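Cyclopropane mycolic acid synthase MmaA2 (Mycobacterium tuberculosis, PDB 1TPY) catalyses the formation of cis cyclopropane rings at double bonds of mycolic acids, transferring a methylene group from S-adenosyl-L-methionine. Local coordinates at residues L165-T170 with V280-L285. Sequence-based numbering, arbitrary orientation.
Sequences LLHTIT and VNQFTL. With CO3 (carbonate ion), chain B.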
loop_
_atom_site.group_PDB
_atom_site.type_symbol
_atom_site.label_atom_id
_atom_site.label_comp_id
_atom_site.label_asym_id
_atom_site.label_seq_id
_atom_site.Cartn_x
_atom_site.Cartn_y
_atom_site.Cartn_z
ATOM N N LEU A 165 6.461 -7.949 -6.414
ATOM C CA LEU A 165 6.571 -7.806 -4.974
ATOM C C LEU A 165 5.224 -7.268 -4.531
ATOM O O LEU A 165 4.909 -6.100 -4.743
ATOM C CB LEU A 165 7.684 -6.834 -4.582
ATOM C CG LEU A 165 7.943 -6.719 -3.074
ATOM C CD1 LEU A 165 6.798 -5.988 -2.380
ATOM C CD2 LEU A 165 8.127 -8.113 -2.480
ATOM N N LEU A 166 4.425 -8.144 -3.937
ATOM C CA LEU A 166 3.102 -7.788 -3.468
ATOM C C LEU A 166 3.122 -7.588 -1.964
ATOM O O LEU A 166 3.196 -8.547 -1.201
ATOM C CB LEU A 166 2.104 -8.893 -3.821
ATOM C CG LEU A 166 0.609 -8.556 -3.821
ATOM C CD1 LEU A 166 -0.169 -9.832 -3.561
ATOM C CD2 LEU A 166 0.276 -7.537 -2.771
ATOM N N HIS A 167 3.057 -6.332 -1.549
ATOM C CA HIS A 167 3.050 -5.978 -0.139
ATOM C C HIS A 167 1.609 -5.619 0.186
ATOM O O HIS A 167 1.033 -4.706 -0.416
ATOM C CB HIS A 167 3.987 -4.789 0.096
ATOM C CG HIS A 167 3.849 -4.149 1.442
ATOM N ND1 HIS A 167 4.938 -3.725 2.173
ATOM C CD2 HIS A 167 2.755 -3.774 2.150
ATOM C CE1 HIS A 167 4.521 -3.115 3.269
ATOM N NE2 HIS A 167 3.201 -3.129 3.278
ATOM N N THR A 168 1.018 -6.336 1.131
ATOM C CA THR A 168 -0.366 -6.070 1.474
ATOM C C THR A 168 -0.739 -6.507 2.870
ATOM O O THR A 168 -0.098 -7.373 3.475
ATOM C CB THR A 168 -1.336 -6.778 0.494
ATOM O OG1 THR A 168 -2.686 -6.559 0.916
ATOM C CG2 THR A 168 -1.077 -8.272 0.463
ATOM N N ILE A 169 -1.783 -5.880 3.385
ATOM C CA ILE A 169 -2.283 -6.226 4.694
ATOM C C ILE A 169 -2.999 -7.548 4.487
ATOM O O ILE A 169 -3.618 -7.763 3.449
ATOM C CB ILE A 169 -3.291 -5.182 5.191
ATOM C CG1 ILE A 169 -2.563 -3.879 5.511
ATOM C CG2 ILE A 169 -4.046 -5.716 6.409
ATOM C CD1 ILE A 169 -3.491 -2.735 5.833
ATOM N N THR A 170 -2.877 -8.448 5.452
ATOM C CA THR A 170 -3.561 -9.725 5.362
ATOM C C THR A 170 -4.323 -9.908 6.660
ATOM O O THR A 170 -3.833 -9.560 7.737
ATOM C CB THR A 170 -2.583 -10.907 5.179
ATOM O OG1 THR A 170 -1.652 -10.930 6.262
ATOM C CG2 THR A 170 -1.821 -10.782 3.869
ATOM N N VAL A 280 0.520 -8.006 8.085
ATOM C CA VAL A 280 0.920 -7.265 6.893
ATOM C C VAL A 280 2.092 -8.071 6.349
ATOM O O VAL A 280 3.043 -8.369 7.080
ATOM C CB VAL A 280 1.346 -5.797 7.238
ATOM C CG1 VAL A 280 2.562 -5.793 8.142
ATOM C CG2 VAL A 280 1.624 -5.020 5.959
ATOM N N ASN A 281 2.019 -8.437 5.075
ATOM C CA ASN A 281 3.051 -9.267 4.471
ATOM C C ASN A 281 3.581 -8.832 3.119
ATOM O O ASN A 281 2.881 -8.190 2.333
ATOM C CB ASN A 281 2.534 -10.703 4.315
ATOM C CG ASN A 281 2.342 -11.408 5.644
ATOM O OD1 ASN A 281 1.250 -11.412 6.216
ATOM N ND2 ASN A 281 3.410 -12.004 6.143
ATOM N N GLN A 282 4.831 -9.194 2.860
ATOM C CA GLN A 282 5.458 -8.920 1.578
ATOM C C GLN A 282 5.613 -10.273 0.878
ATOM O O GLN A 282 6.326 -11.164 1.356
ATOM C CB GLN A 282 6.826 -8.244 1.743
ATOM C CG GLN A 282 6.726 -6.773 2.124
ATOM C CD GLN A 282 8.001 -5.994 1.872
ATOM O OE1 GLN A 282 8.009 -4.762 1.931
ATOM N NE2 GLN A 282 9.083 -6.701 1.590
ATOM N N PHE A 283 4.914 -10.428 -0.241
ATOM C CA PHE A 283 4.971 -11.666 -1.005
ATOM C C PHE A 283 5.846 -11.507 -2.239
ATOM O O PHE A 283 5.542 -10.707 -3.130
ATOM C CB PHE A 283 3.584 -12.091 -1.464
ATOM C CG PHE A 283 2.619 -12.373 -0.349
ATOM C CD1 PHE A 283 1.916 -11.342 0.255
ATOM C CD2 PHE A 283 2.376 -13.681 0.058
ATOM C CE1 PHE A 283 0.974 -11.605 1.248
ATOM C CE2 PHE A 283 1.436 -13.956 1.052
ATOM C CZ PHE A 283 0.735 -12.914 1.647
ATOM N N THR A 284 6.931 -12.265 -2.291
ATOM C CA THR A 284 7.818 -12.210 -3.437
ATOM C C THR A 284 7.327 -13.290 -4.389
ATOM O O THR A 284 7.531 -14.476 -4.143
ATOM C CB THR A 284 9.277 -12.485 -3.032
ATOM O OG1 THR A 284 9.699 -11.492 -2.089
ATOM C CG2 THR A 284 10.189 -12.425 -4.251
ATOM N N LEU A 285 6.658 -12.860 -5.458
ATOM C CA LEU A 285 6.085 -13.761 -6.455
ATOM C C LEU A 285 6.860 -13.755 -7.769
ATOM O O LEU A 285 6.959 -12.725 -8.446
ATOM C CB LEU A 285 4.631 -13.366 -6.710
ATOM C CG LEU A 285 3.763 -13.388 -5.451
ATOM C CD1 LEU A 285 2.473 -12.628 -5.684
ATOM C CD2 LEU A 285 3.484 -14.830 -5.062
HETATM C C CO3 B . -0.032 -1.842 3.796
HETATM O O1 CO3 B . 1.261 -1.611 4.503
HETATM O O2 CO3 B . -1.099 -1.062 4.067
HETATM O O3 CO3 B . -0.137 -2.842 2.885
#
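Val280 lays its CG2 methyl 3.6 Å from NE2 of His167, which donates a hydrogen bond of 2.8 Å to O1 of the carbonate. With CG1 between the backbone N and the carbonyl carbon (chi1 63°), CG2 stands anti to N and is turned to the imidazole, on the face of the sheet where Ile169 also borders the ion; the carbonate is also hydrogen-bonded to Tyr232 OH and Cys35 N. The anion is probably a guest from the crystallisation liquor. Asn281 pairs with Thr168 through two backbone hydrogen bonds, its N reaching Thr168 O at 2.9 Å and its O accepting from Thr168 N. Gln282, extended beyond CG, crosses His167 at a slant, CG lying 3.5 Å from ND1. Phe283 closes the second hydrogen-bonded pair, with Leu166; its N meets Leu166 O at 2.7 Å. Its chi1 of -62° swings the ring toward Thr170, whose CG2 lies at the ring edge, in its plane, 3.9 Å from CE1. Thr284 brings OG1 near Leu165 CD2, and Leu285 CD1 reaches Leu166 CB. The example illustrates how a Rossmann-like methyltransferase sheet ends: strand 163-171 runs parallel to 132-136, and the last strand, 278-286, is inserted antiparallel between 163-171 and the outermost 221-227, the 3-2-1-4-5-7-6 order of class I methyltransferases. Helix 45-57 covers the Leu165, His167 and Gln282 face, while helix 208-218 packs on Leu166, Thr170, Phe283 and Leu285.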